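Local atomic coordinates of putative tetrapyrrole (Corrin/porphyrin) methylase (Bacteroides fragilis, PDB entry 3FFY), a protein that probably methylates the 2'-hydroxyl of a cytidine ribose in 16S ribosomal RNA with S-adenosylmethionine, the chain here being the C-terminal part of that enzyme. Residues T4-A9 / T45-E50; S13-E18 / V107-G112; G31-L36 / L59-E64; Q71-R76 / T85-L90. One frame throughout, in Å; residues are numbered along the deposited sequence.

Contact 1. Residues T4-A9 / T45-E50; sequences TAFVPA and TMVFYE
The Phe6 ring receives the Tyr49 hydroxyl at its edge: OH lies near the ring plane, 3.5 Å from Phe6 CD2. The phenol in turn meets Phe6 N near its own plane. On one face of the Phe6 ring sits Val7 CG2, a neighbour along the same helix, displaced toward the rim. Val47 CG1 comes up obliquely beside this ring and presses on its root, 3.5 Å from Phe6 CB. Phe6 CG is wedged between its backbone N and carbonyl carbon (chi1 77°), a torsion that carries the ring past the strand and leaves CB as the atom facing Val47. The contact sets the N-terminal part of the helix 6-12 on one face of the mixed sheet, over the strand 45-50, within the C-terminal part of a tetrapyrrole methylase-family fold. Here a tyrosine hydroxyl holds the backbone near the beginning of the helix: Phe6 N donates to Tyr49 OH over 3.1 Å at an N-H...O angle of 145°, and the same hydroxyl bonds to Ala3 O just upstream. Ala5 CB completes the apolar surround, 4.1 Å from Tyr49 CE1, while Phe22 of the strand 20-24 meets both aromatic rings, that of Tyr49 edge-to-face.

Contact 2. Residues S13-E18 / V107-G112; sequences SGLPNE and VIVLAG
Leu15 and Val109 point their side chains at each other, and with Ser13 and Ala111 they seat the loop that follows the helix 6-12 against an inner strand of the mixed sheet. The loop opens with an ST turn at Ser13. Gly14, with positive phi, is the first residue to leave the helical conformation, and the chain then runs on toward the strand 20-24. Across the contact the fit is by van der Waals packing: Val109 points at the loop, Leu110 directs its side chain to the other face, against Phe66 of the helix 55-66, and Ala111, just past the strand, brings its methyl alongside Leu15. Ser13 approaches Val109 with its methylene, CB lying 3.7 Å from Val109 CG1. That branch stands anti to the valine's backbone N (chi1 -176°), a position that lets it serve both loop residues, since Leu15 CD1 touches it as well at 4.0 Å. Leu15 divides its fork. CD1 reaches the strand backbone, 3.4 Å from Val109 O and 3.6 Å from Ala111 N, and CD2 turns to Ala111 CB at 3.9 Å. The leucine therefore straddles the end of the strand, where 106-110 gives way to the C-terminal tail, and its side chain also touches Gln71 on the neighbouring strand 71-77. The hydroxyl of Ser13, although within van der Waals range of Val109, is used by the loop itself: it bonds to Leu10 O in the preceding helix, and Leu15 N donates to Ser13 OG over 2.9 Å at 155°.

Contact 3. Residues G31-L36 / L59-E64; sequences GRMTKL and LTQFAE. With SO4 (sulfate ion), chain B.
Arg32 and Gln61 join helices 32-38 and 55-66, a helix-helix contact at -50° with segment axes 11.5 Å apart, in which Phe62 also packs on the sheet strand 106-110. The tight part joins a polar grip to an apolar core. Arg32 presents NE and NH2 side-on to a single atom, Gln61 OE1, at 2.9 Å from each nitrogen; NE lies on a lone pair in the carbonyl plane, and the amide and guanidinium planes are only 22° apart. An extended arginine chain, with CG anti to the backbone N, spans the gap between helices. Arg32 NH1 bonds to Pro27 O and NH2 also to Thr58 OG1, partners that should fix the rotation of the guanidinium. In the buried interior, Leu36 CD1 rests on Gln61 CB while CD2 meets the edge of the Phe62 ring, 3.7 Å from CE1. The outer side is looser: exposed selenomethionine Met33, bent at chi2 and chi3, merely brings SE to 3.8 Å from Gln61 NE2. Beyond it, the start of the helix 32-38 holds a sulfate, probably from the crystallisation liquor, through backbone amides: Thr34 N to O4, Met33 N to O1, and Gly31 N to O2 over 2.6 Å at 170°.

Contact 4. Residues Q71-R76 / T85-L90; sequences QVSVSR and TVRGTL
Val72 and Leu90 cross at about a right angle where the strand 82-87 gives way to the helix 90-99. From Val72 CB, 3.9 Å from Leu90 CD2, the side chain forks. CG1, lodged between the backbone N and carbonyl carbon (chi1 61°), meets Gly88 O at 3.4 Å, Thr89 O at 3.7 Å and Leu90 CD2 at 3.8 Å; CG2 touches that same leucine methyl and, behind it, Ile108 of the adjoining strand. The backbone of Val72 pairs with Gly88 through two hydrogen bonds, and Val74 repeats the pattern with Val86, where Val74 N reaches Val86 O in 2.7 Å at 171°. Those valines share the face covered by Leu93 of the helix 90-99. The other face carries Ser73, Ser75 and Thr85: the hydroxyls Ser75 OG and Thr85 OG1 are hydrogen-bonded at 2.8 Å, and Thr85 CG2 leans on Ser73 OG. At Gly88 the chain turns a corner, and Thr89 caps the helix that follows. Thr85 and Val86 also pair antiparallel with a strand of the second subunit. The arrangement is an antiparallel beta hairpin whose outer strand continues the sheet across the dimer interface.

Overall arrangement
From the N terminus, the helix 6-12 enters contact 1, which closes a loop of 35 residues onto the strand 45-50. Contact 2 starts just after that helix and ends on the strand 106-110, so it crosses contact 1 and spans nearly the whole chain. Contact 3, joining helices 32-38 and 55-66, also crosses contact 1 but falls wholly within the span of contact 2. Contact 4, the short hairpin loop, lies there too, following contact 3 in series. Contacts 1, 2 and 4 share the mixed sheet, with strands 45-50, 106-110 and 71-77 side by side; contact 3, about 17 Å from each of their centres, is tied to it through Phe62 and Leu59.

Contact 1. Residues T4-A9 / T45-E50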
loop_
_atom_site.group_PDB
_atom_site.type_symbol
_atom_site.label_atom_id
_atom_site.label_comp_id
_atom_site.label_asym_id
_atom_site.label_seq_id
_atom_site.Cartn_x
_atom_site.Cartn_y
_atom_site.Cartn_z
ATOM N N THR A 4 -10.268 1.831 13.026
ATOM C CA THR A 4 -10.410 2.297 11.634
ATOM C C THR A 4 -9.139 2.070 10.807
ATOM O O THR A 4 -8.857 2.774 9.829
ATOM C CB THR A 4 -10.800 3.748 11.593
ATOM O OG1 THR A 4 -9.872 4.516 12.374
ATOM C CG2 THR A 4 -12.206 3.902 12.140
ATOM N N ALA A 5 -8.414 1.021 11.204
ATOM C CA ALA A 5 -7.290 0.460 10.444
ATOM C C ALA A 5 -7.685 0.101 9.009
ATOM O O ALA A 5 -6.834 0.091 8.111
ATOM C CB ALA A 5 -6.757 -0.795 11.173
ATOM N N PHE A 6 -8.964 -0.212 8.790
ATOM C CA PHE A 6 -9.402 -0.547 7.453
ATOM C C PHE A 6 -9.220 0.581 6.452
ATOM O O PHE A 6 -9.010 0.297 5.279
ATOM C CB PHE A 6 -10.835 -1.079 7.421
ATOM C CG PHE A 6 -11.894 -0.023 7.558
ATOM C CD1 PHE A 6 -12.320 0.703 6.459
ATOM C CD2 PHE A 6 -12.481 0.235 8.815
ATOM C CE1 PHE A 6 -13.305 1.677 6.631
ATOM C CE2 PHE A 6 -13.429 1.185 8.990
ATOM C CZ PHE A 6 -13.857 1.916 7.907
ATOM N N VAL A 7 -9.286 1.835 6.899
ATOM C CA VAL A 7 -9.198 2.983 5.964
ATOM C C VAL A 7 -7.866 2.933 5.161
ATOM O O VAL A 7 -7.880 2.786 3.949
ATOM C CB VAL A 7 -9.470 4.309 6.677
ATOM C CG1 VAL A 7 -9.379 5.514 5.693
ATOM C CG2 VAL A 7 -10.856 4.293 7.331
ATOM N N PRO A 8 -6.703 2.952 5.837
ATOM C CA PRO A 8 -5.481 2.838 5.010
ATOM C C PRO A 8 -5.305 1.488 4.298
ATOM O O PRO A 8 -4.660 1.423 3.252
ATOM C CB PRO A 8 -4.347 3.054 6.027
ATOM C CG PRO A 8 -4.987 2.702 7.395
ATOM C CD PRO A 8 -6.396 3.204 7.258
ATOM N N ALA A 9 -5.848 0.403 4.866
ATOM C CA ALA A 9 -5.778 -0.913 4.223
ATOM C C ALA A 9 -6.468 -0.861 2.866
ATOM O O ALA A 9 -5.939 -1.370 1.877
ATOM C CB ALA A 9 -6.412 -2.023 5.111
ATOM N N THR A 45 -15.854 -5.190 -2.845
ATOM C CA THR A 45 -14.704 -5.452 -1.973
ATOM C C THR A 45 -15.217 -5.663 -0.548
ATOM O O THR A 45 -16.120 -4.991 -0.114
ATOM C CB THR A 45 -13.739 -4.268 -1.997
ATOM O OG1 THR A 45 -13.301 -4.081 -3.347
ATOM C CG2 THR A 45 -12.535 -4.494 -1.076
HETATM N N MSE A 46 -14.640 -6.623 0.154
HETATM C CA MSE A 46 -15.007 -6.956 1.520
HETATM C C MSE A 46 -13.820 -6.643 2.381
HETATM O O MSE A 46 -12.677 -6.880 1.972
HETATM C CB MSE A 46 -15.346 -8.427 1.606
HETATM C CG MSE A 46 -16.677 -8.681 0.916
HETATM SE SE MSE A 46 -16.904 -10.463 0.413
HETATM C CE MSE A 46 -15.674 -10.440 -1.121
ATOM N N VAL A 47 -14.081 -6.130 3.573
ATOM C CA VAL A 47 -13.003 -5.827 4.502
ATOM C C VAL A 47 -13.263 -6.562 5.797
ATOM O O VAL A 47 -14.381 -6.504 6.365
ATOM C CB VAL A 47 -12.887 -4.307 4.798
ATOM C CG1 VAL A 47 -11.721 -4.068 5.818
ATOM C CG2 VAL A 47 -12.724 -3.530 3.459
ATOM N N PHE A 48 -12.234 -7.285 6.230
ATOM C CA PHE A 48 -12.267 -8.081 7.468
ATOM C C PHE A 48 -11.052 -7.721 8.327
ATOM O O PHE A 48 -10.008 -7.316 7.806
ATOM C CB PHE A 48 -12.118 -9.575 7.168
ATOM C CG PHE A 48 -13.099 -10.122 6.150
ATOM C CD1 PHE A 48 -14.275 -10.736 6.561
ATOM C CD2 PHE A 48 -12.798 -10.072 4.803
ATOM C CE1 PHE A 48 -15.160 -11.259 5.609
ATOM C CE2 PHE A 48 -13.665 -10.584 3.849
ATOM C CZ PHE A 48 -14.847 -11.172 4.251
ATOM N N TYR A 49 -11.199 -7.930 9.636
ATOM C CA TYR A 49 -10.094 -7.904 10.613
ATOM C C TYR A 49 -9.812 -9.322 11.037
ATOM O O TYR A 49 -10.739 -10.143 11.148
ATOM C CB TYR A 49 -10.467 -7.080 11.849
ATOM C CG TYR A 49 -10.534 -5.583 11.640
ATOM C CD1 TYR A 49 -9.703 -4.947 10.756
ATOM C CD2 TYR A 49 -11.408 -4.804 12.370
ATOM C CE1 TYR A 49 -9.742 -3.567 10.610
ATOM C CE2 TYR A 49 -11.434 -3.430 12.231
ATOM C CZ TYR A 49 -10.595 -2.834 11.335
ATOM O OH TYR A 49 -10.596 -1.473 11.168
ATOM N N GLU A 50 -8.536 -9.614 11.268
ATOM C CA GLU A 50 -8.138 -10.947 11.663
ATOM C C GLU A 50 -6.908 -10.907 12.576
ATOM O O GLU A 50 -6.108 -9.949 12.549
ATOM C CB GLU A 50 -7.856 -11.784 10.416
ATOM C CG GLU A 50 -7.718 -13.277 10.649
ATOM C CD GLU A 50 -8.897 -13.830 11.421
ATOM O OE1 GLU A 50 -9.841 -14.281 10.735
ATOM O OE2 GLU A 50 -8.894 -13.730 12.688
#

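Contact 2. Residues S13-E18 / V107-G112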
loop_
_atom_site.group_PDB
_atom_site.type_symbol
_atom_site.label_atom_id
_atom_site.label_comp_id
_atom_site.label_asym_id
_atom_site.label_seq_id
_atom_site.Cartn_x
_atom_site.Cartn_y
_atom_site.Cartn_z
ATOM N N SER A 13 -4.678 -1.280 -0.898
ATOM C CA SER A 13 -5.052 -2.598 -1.455
ATOM C C SER A 13 -4.969 -2.690 -2.972
ATOM O O SER A 13 -4.924 -3.784 -3.531
ATOM C CB SER A 13 -6.482 -3.003 -1.047
ATOM O OG SER A 13 -7.429 -2.273 -1.823
ATOM N N GLY A 14 -5.008 -1.550 -3.631
ATOM C CA GLY A 14 -5.185 -1.539 -5.053
ATOM C C GLY A 14 -6.465 -2.216 -5.571
ATOM O O GLY A 14 -6.518 -2.575 -6.758
ATOM N N LEU A 15 -7.482 -2.385 -4.712
ATOM C CA LEU A 15 -8.773 -2.999 -5.092
ATOM C C LEU A 15 -9.859 -1.907 -5.100
ATOM O O LEU A 15 -9.664 -0.835 -4.530
ATOM C CB LEU A 15 -9.140 -4.177 -4.155
ATOM C CG LEU A 15 -8.256 -5.433 -4.201
ATOM C CD1 LEU A 15 -8.636 -6.432 -3.080
ATOM C CD2 LEU A 15 -8.344 -6.071 -5.568
ATOM N N PRO A 16 -10.982 -2.152 -5.785
ATOM C CA PRO A 16 -12.027 -1.096 -5.774
ATOM C C PRO A 16 -12.427 -0.800 -4.320
ATOM O O PRO A 16 -12.619 -1.734 -3.511
ATOM C CB PRO A 16 -13.191 -1.706 -6.581
ATOM C CG PRO A 16 -12.613 -2.929 -7.283
ATOM C CD PRO A 16 -11.431 -3.392 -6.446
ATOM N N ASN A 17 -12.469 0.473 -3.966
ATOM C CA ASN A 17 -12.520 0.819 -2.544
ATOM C C ASN A 17 -13.480 1.907 -2.199
ATOM O O ASN A 17 -13.486 2.397 -1.066
ATOM C CB ASN A 17 -11.126 1.221 -2.038
ATOM C CG ASN A 17 -10.527 2.380 -2.819
ATOM O OD1 ASN A 17 -11.254 3.188 -3.438
ATOM N ND2 ASN A 17 -9.190 2.447 -2.826
ATOM N N GLU A 18 -14.289 2.294 -3.163
ATOM C CA GLU A 18 -15.251 3.313 -2.902
ATOM C C GLU A 18 -16.551 2.637 -2.475
ATOM O O GLU A 18 -17.255 3.171 -1.598
ATOM C CB GLU A 18 -15.402 4.226 -4.113
ATOM C CG GLU A 18 -14.064 4.936 -4.481
ATOM C CD GLU A 18 -14.170 5.807 -5.740
ATOM O OE1 GLU A 18 -15.306 6.157 -6.152
ATOM O OE2 GLU A 18 -13.102 6.131 -6.316
ATOM N N VAL A 107 -5.695 -6.470 8.567
ATOM C CA VAL A 107 -6.884 -6.173 7.819
ATOM C C VAL A 107 -6.729 -6.977 6.534
ATOM O O VAL A 107 -5.635 -7.012 5.909
ATOM C CB VAL A 107 -6.985 -4.631 7.445
ATOM C CG1 VAL A 107 -8.279 -4.315 6.668
ATOM C CG2 VAL A 107 -6.803 -3.734 8.682
ATOM N N ILE A 108 -7.821 -7.662 6.156
ATOM C CA ILE A 108 -7.918 -8.350 4.915
ATOM C C ILE A 108 -8.885 -7.587 4.027
ATOM O O ILE A 108 -10.043 -7.336 4.417
ATOM C CB ILE A 108 -8.429 -9.824 5.083
ATOM C CG1 ILE A 108 -7.607 -10.538 6.157
ATOM C CG2 ILE A 108 -8.414 -10.560 3.690
ATOM C CD1 ILE A 108 -8.163 -11.945 6.623
ATOM N N VAL A 109 -8.398 -7.215 2.842
ATOM C CA VAL A 109 -9.234 -6.575 1.810
ATOM C C VAL A 109 -9.339 -7.553 0.661
ATOM O O VAL A 109 -8.341 -7.857 -0.011
ATOM C CB VAL A 109 -8.660 -5.232 1.334
ATOM C CG1 VAL A 109 -9.637 -4.513 0.304
ATOM C CG2 VAL A 109 -8.429 -4.361 2.546
ATOM N N LEU A 110 -10.546 -8.095 0.490
ATOM C CA LEU A 110 -10.853 -9.162 -0.449
ATOM C C LEU A 110 -11.693 -8.601 -1.610
ATOM O O LEU A 110 -12.723 -7.969 -1.413
ATOM C CB LEU A 110 -11.680 -10.250 0.266
ATOM C CG LEU A 110 -12.016 -11.543 -0.521
ATOM C CD1 LEU A 110 -10.739 -12.389 -0.955
ATOM C CD2 LEU A 110 -13.079 -12.385 0.268
ATOM N N ALA A 111 -11.240 -8.873 -2.813
ATOM C CA ALA A 111 -11.955 -8.519 -4.043
ATOM C C ALA A 111 -13.288 -9.237 -4.086
ATOM O O ALA A 111 -13.412 -10.411 -3.667
ATOM C CB ALA A 111 -11.077 -8.859 -5.307
ATOM N N GLY A 112 -14.306 -8.522 -4.540
ATOM C CA GLY A 112 -15.588 -9.175 -4.785
ATOM C C GLY A 112 -15.622 -9.989 -6.078
ATOM O O GLY A 112 -14.643 -10.064 -6.817
#

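Contact 3. Residues G31-L36 / L59-E64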
loop_
_atom_site.group_PDB
_atom_site.type_symbol
_atom_site.label_atom_id
_atom_site.label_comp_id
_atom_site.label_asym_id
_atom_site.label_seq_id
_atom_site.Cartn_x
_atom_site.Cartn_y
_atom_site.Cartn_z
ATOM N N GLY A 31 -21.829 -19.987 13.206
ATOM C CA GLY A 31 -22.152 -18.897 12.292
ATOM C C GLY A 31 -21.107 -18.635 11.216
ATOM O O GLY A 31 -21.355 -17.843 10.318
ATOM N N ARG A 32 -19.951 -19.300 11.288
ATOM C CA ARG A 32 -18.811 -18.973 10.404
ATOM C C ARG A 32 -18.974 -19.425 8.976
ATOM O O ARG A 32 -18.756 -18.642 8.050
ATOM C CB ARG A 32 -17.547 -19.594 10.943
ATOM C CG ARG A 32 -16.327 -19.292 10.112
ATOM C CD ARG A 32 -15.172 -20.043 10.707
ATOM N NE ARG A 32 -13.928 -19.726 10.035
ATOM C CZ ARG A 32 -13.096 -18.743 10.353
ATOM N NH1 ARG A 32 -13.342 -17.926 11.355
ATOM N NH2 ARG A 32 -11.981 -18.587 9.642
HETATM N N MSE A 33 -19.303 -20.709 8.810
HETATM C CA MSE A 33 -19.589 -21.263 7.484
HETATM C C MSE A 33 -20.773 -20.533 6.861
HETATM O O MSE A 33 -20.723 -20.161 5.686
HETATM C CB MSE A 33 -19.844 -22.763 7.526
HETATM C CG MSE A 33 -18.696 -23.548 8.162
HETATM SE SE MSE A 33 -16.854 -23.054 7.613
HETATM C CE MSE A 33 -16.466 -24.332 6.131
ATOM N N THR A 34 -21.810 -20.265 7.654
ATOM C CA THR A 34 -22.924 -19.459 7.169
ATOM C C THR A 34 -22.493 -18.097 6.645
ATOM O O THR A 34 -22.842 -17.739 5.538
ATOM C CB THR A 34 -23.938 -19.241 8.257
ATOM O OG1 THR A 34 -24.321 -20.522 8.769
ATOM C CG2 THR A 34 -25.169 -18.489 7.698
ATOM N N LYS A 35 -21.747 -17.334 7.436
ATOM C CA LYS A 35 -21.233 -16.071 6.964
ATOM C C LYS A 35 -20.443 -16.243 5.670
ATOM O O LYS A 35 -20.599 -15.451 4.757
ATOM C CB LYS A 35 -20.328 -15.415 8.008
ATOM C CG LYS A 35 -19.849 -14.029 7.612
ATOM C CD LYS A 35 -20.971 -12.978 7.664
ATOM C CE LYS A 35 -20.661 -11.762 6.793
ATOM N NZ LYS A 35 -21.443 -10.549 7.155
ATOM N N LEU A 36 -19.581 -17.252 5.590
ATOM C CA LEU A 36 -18.713 -17.411 4.399
ATOM C C LEU A 36 -19.567 -17.701 3.180
ATOM O O LEU A 36 -19.441 -17.066 2.114
ATOM C CB LEU A 36 -17.720 -18.556 4.604
ATOM C CG LEU A 36 -16.473 -18.323 5.472
ATOM C CD1 LEU A 36 -15.640 -19.604 5.572
ATOM C CD2 LEU A 36 -15.632 -17.204 4.903
ATOM N N LEU A 59 -7.640 -17.313 5.248
ATOM C CA LEU A 59 -7.228 -17.202 3.841
ATOM C C LEU A 59 -7.471 -18.489 3.091
ATOM O O LEU A 59 -7.916 -18.460 1.951
ATOM C CB LEU A 59 -5.760 -16.822 3.711
ATOM C CG LEU A 59 -5.397 -15.420 4.182
ATOM C CD1 LEU A 59 -3.908 -15.296 4.038
ATOM C CD2 LEU A 59 -6.098 -14.325 3.434
ATOM N N THR A 60 -7.226 -19.623 3.756
ATOM C CA THR A 60 -7.474 -20.921 3.152
ATOM C C THR A 60 -8.959 -21.089 2.862
ATOM O O THR A 60 -9.365 -21.458 1.764
ATOM C CB THR A 60 -6.951 -22.056 4.027
ATOM O OG1 THR A 60 -5.546 -21.825 4.249
ATOM C CG2 THR A 60 -7.152 -23.341 3.319
ATOM N N GLN A 61 -9.785 -20.774 3.843
ATOM C CA GLN A 61 -11.223 -20.914 3.631
ATOM C C GLN A 61 -11.745 -19.906 2.604
ATOM O O GLN A 61 -12.661 -20.212 1.848
ATOM C CB GLN A 61 -11.956 -20.783 4.961
ATOM C CG GLN A 61 -11.528 -21.873 5.930
ATOM C CD GLN A 61 -12.351 -21.879 7.209
ATOM O OE1 GLN A 61 -12.349 -20.913 7.973
ATOM N NE2 GLN A 61 -13.062 -22.973 7.444
ATOM N N PHE A 62 -11.200 -18.696 2.607
ATOM C CA PHE A 62 -11.494 -17.731 1.555
ATOM C C PHE A 62 -11.210 -18.364 0.169
ATOM O O PHE A 62 -12.027 -18.237 -0.783
ATOM C CB PHE A 62 -10.661 -16.437 1.748
ATOM C CG PHE A 62 -11.224 -15.447 2.767
ATOM C CD1 PHE A 62 -12.288 -15.768 3.609
ATOM C CD2 PHE A 62 -10.649 -14.176 2.897
ATOM C CE1 PHE A 62 -12.772 -14.850 4.498
ATOM C CE2 PHE A 62 -11.141 -13.276 3.767
ATOM C CZ PHE A 62 -12.182 -13.592 4.585
ATOM N N ALA A 63 -10.063 -19.048 0.030
ATOM C CA ALA A 63 -9.744 -19.716 -1.251
ATOM C C ALA A 63 -10.789 -20.768 -1.542
ATOM O O ALA A 63 -11.228 -20.932 -2.676
ATOM C CB ALA A 63 -8.332 -20.366 -1.223
ATOM N N GLU A 64 -11.194 -21.511 -0.521
ATOM C CA GLU A 64 -12.181 -22.566 -0.768
ATOM C C GLU A 64 -13.507 -21.963 -1.245
ATOM O O GLU A 64 -14.093 -22.455 -2.191
ATOM C CB GLU A 64 -12.378 -23.417 0.471
ATOM C CG GLU A 64 -11.156 -24.181 0.894
ATOM C CD GLU A 64 -11.378 -24.899 2.198
ATOM O OE1 GLU A 64 -12.372 -24.621 2.879
ATOM O OE2 GLU A 64 -10.582 -25.757 2.566
HETATM S S SO4 B . -22.033 -22.630 10.937
HETATM O O1 SO4 B . -20.508 -22.470 10.844
HETATM O O2 SO4 B . -22.516 -22.324 12.352
HETATM O O3 SO4 B . -22.381 -23.914 10.231
HETATM O O4 SO4 B . -22.747 -21.602 10.043
#

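Contact 4. Residues Q71-R76 / T85-L90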
loop_
_atom_site.group_PDB
_atom_site.type_symbol
_atom_site.label_atom_id
_atom_site.label_comp_id
_atom_site.label_asym_id
_atom_site.label_seq_id
_atom_site.Cartn_x
_atom_site.Cartn_y
_atom_site.Cartn_z
ATOM N N GLN A 71 -8.348 -11.953 -5.872
ATOM C CA GLN A 71 -7.432 -10.950 -5.380
ATOM C C GLN A 71 -7.728 -10.559 -3.947
ATOM O O GLN A 71 -8.888 -10.443 -3.524
ATOM C CB GLN A 71 -7.412 -9.725 -6.303
ATOM C CG GLN A 71 -6.764 -9.961 -7.660
ATOM C CD GLN A 71 -5.241 -10.227 -7.556
ATOM O OE1 GLN A 71 -4.534 -9.559 -6.796
ATOM N NE2 GLN A 71 -4.740 -11.173 -8.340
ATOM N N VAL A 72 -6.638 -10.391 -3.182
ATOM C CA VAL A 72 -6.702 -10.074 -1.795
ATOM C C VAL A 72 -5.490 -9.246 -1.408
ATOM O O VAL A 72 -4.436 -9.262 -2.110
ATOM C CB VAL A 72 -6.711 -11.373 -0.975
ATOM C CG1 VAL A 72 -5.391 -12.203 -1.231
ATOM C CG2 VAL A 72 -7.004 -11.119 0.527
ATOM N N SER A 73 -5.631 -8.503 -0.310
ATOM C CA SER A 73 -4.562 -7.649 0.234
ATOM C C SER A 73 -4.618 -7.837 1.742
ATOM O O SER A 73 -5.695 -7.655 2.337
ATOM C CB SER A 73 -4.855 -6.169 -0.062
ATOM O OG SER A 73 -3.720 -5.356 0.178
ATOM N N VAL A 74 -3.480 -8.127 2.359
ATOM C CA VAL A 74 -3.425 -8.228 3.799
ATOM C C VAL A 74 -2.452 -7.158 4.294
ATOM O O VAL A 74 -1.312 -7.027 3.784
ATOM C CB VAL A 74 -3.070 -9.661 4.256
ATOM C CG1 VAL A 74 -2.710 -9.662 5.769
ATOM C CG2 VAL A 74 -4.232 -10.648 3.864
ATOM N N SER A 75 -2.943 -6.350 5.219
ATOM C CA SER A 75 -2.232 -5.180 5.657
ATOM C C SER A 75 -2.116 -5.084 7.172
ATOM O O SER A 75 -3.031 -5.422 7.962
ATOM C CB SER A 75 -2.902 -3.880 5.156
ATOM O OG SER A 75 -2.838 -3.799 3.754
ATOM N N ARG A 76 -0.989 -4.517 7.552
ATOM C CA ARG A 76 -0.736 -4.235 8.923
ATOM C C ARG A 76 -0.384 -2.777 9.058
ATOM O O ARG A 76 0.433 -2.224 8.306
ATOM C CB ARG A 76 0.398 -5.135 9.379
ATOM C CG ARG A 76 0.630 -5.054 10.855
ATOM C CD ARG A 76 1.809 -5.852 11.214
ATOM N NE ARG A 76 2.522 -5.139 12.255
ATOM C CZ ARG A 76 3.800 -4.782 12.186
ATOM N NH1 ARG A 76 4.535 -5.094 11.117
ATOM N NH2 ARG A 76 4.352 -4.123 13.201
ATOM N N THR A 85 2.080 -4.242 3.552
ATOM C CA THR A 85 1.034 -4.890 2.797
ATOM C C THR A 85 1.545 -6.045 1.962
ATOM O O THR A 85 2.648 -5.976 1.385
ATOM C CB THR A 85 0.299 -3.855 1.911
ATOM O OG1 THR A 85 -0.322 -2.915 2.771
ATOM C CG2 THR A 85 -0.788 -4.477 1.043
ATOM N N VAL A 86 0.749 -7.127 1.949
ATOM C CA VAL A 86 0.962 -8.314 1.071
ATOM C C VAL A 86 -0.251 -8.456 0.182
ATOM O O VAL A 86 -1.387 -8.551 0.695
ATOM C CB VAL A 86 1.235 -9.609 1.852
ATOM C CG1 VAL A 86 1.515 -10.770 0.873
ATOM C CG2 VAL A 86 2.487 -9.399 2.860
ATOM N N ARG A 87 -0.047 -8.384 -1.134
ATOM C CA ARG A 87 -1.172 -8.454 -2.090
ATOM C C ARG A 87 -0.885 -9.388 -3.237
ATOM O O ARG A 87 0.245 -9.466 -3.712
ATOM C CB ARG A 87 -1.649 -7.049 -2.593
ATOM C CG ARG A 87 -0.616 -5.930 -2.632
ATOM C CD ARG A 87 -1.188 -4.628 -3.247
ATOM N NE ARG A 87 -1.398 -4.769 -4.691
ATOM C CZ ARG A 87 -0.497 -4.496 -5.645
ATOM N NH1 ARG A 87 0.722 -4.029 -5.354
ATOM N NH2 ARG A 87 -0.821 -4.691 -6.919
ATOM N N GLY A 88 -1.923 -10.094 -3.666
ATOM C CA GLY A 88 -1.867 -11.014 -4.764
ATOM C C GLY A 88 -3.139 -11.838 -4.786
ATOM O O GLY A 88 -4.179 -11.406 -4.308
ATOM N N THR A 89 -3.049 -13.016 -5.360
ATOM C CA THR A 89 -4.157 -13.953 -5.307
ATOM C C THR A 89 -4.194 -14.575 -3.896
ATOM O O THR A 89 -3.195 -14.521 -3.120
ATOM C CB THR A 89 -4.005 -15.013 -6.333
ATOM O OG1 THR A 89 -2.886 -15.841 -5.981
ATOM C CG2 THR A 89 -3.793 -14.419 -7.792
ATOM N N LEU A 90 -5.349 -15.138 -3.542
ATOM C CA LEU A 90 -5.449 -15.880 -2.292
ATOM C C LEU A 90 -4.356 -16.996 -2.234
ATOM O O LEU A 90 -3.738 -17.232 -1.197
ATOM C CB LEU A 90 -6.863 -16.483 -2.119
ATOM C CG LEU A 90 -7.958 -15.538 -1.608
ATOM C CD1 LEU A 90 -9.377 -16.253 -1.682
ATOM C CD2 LEU A 90 -7.637 -15.046 -0.211
#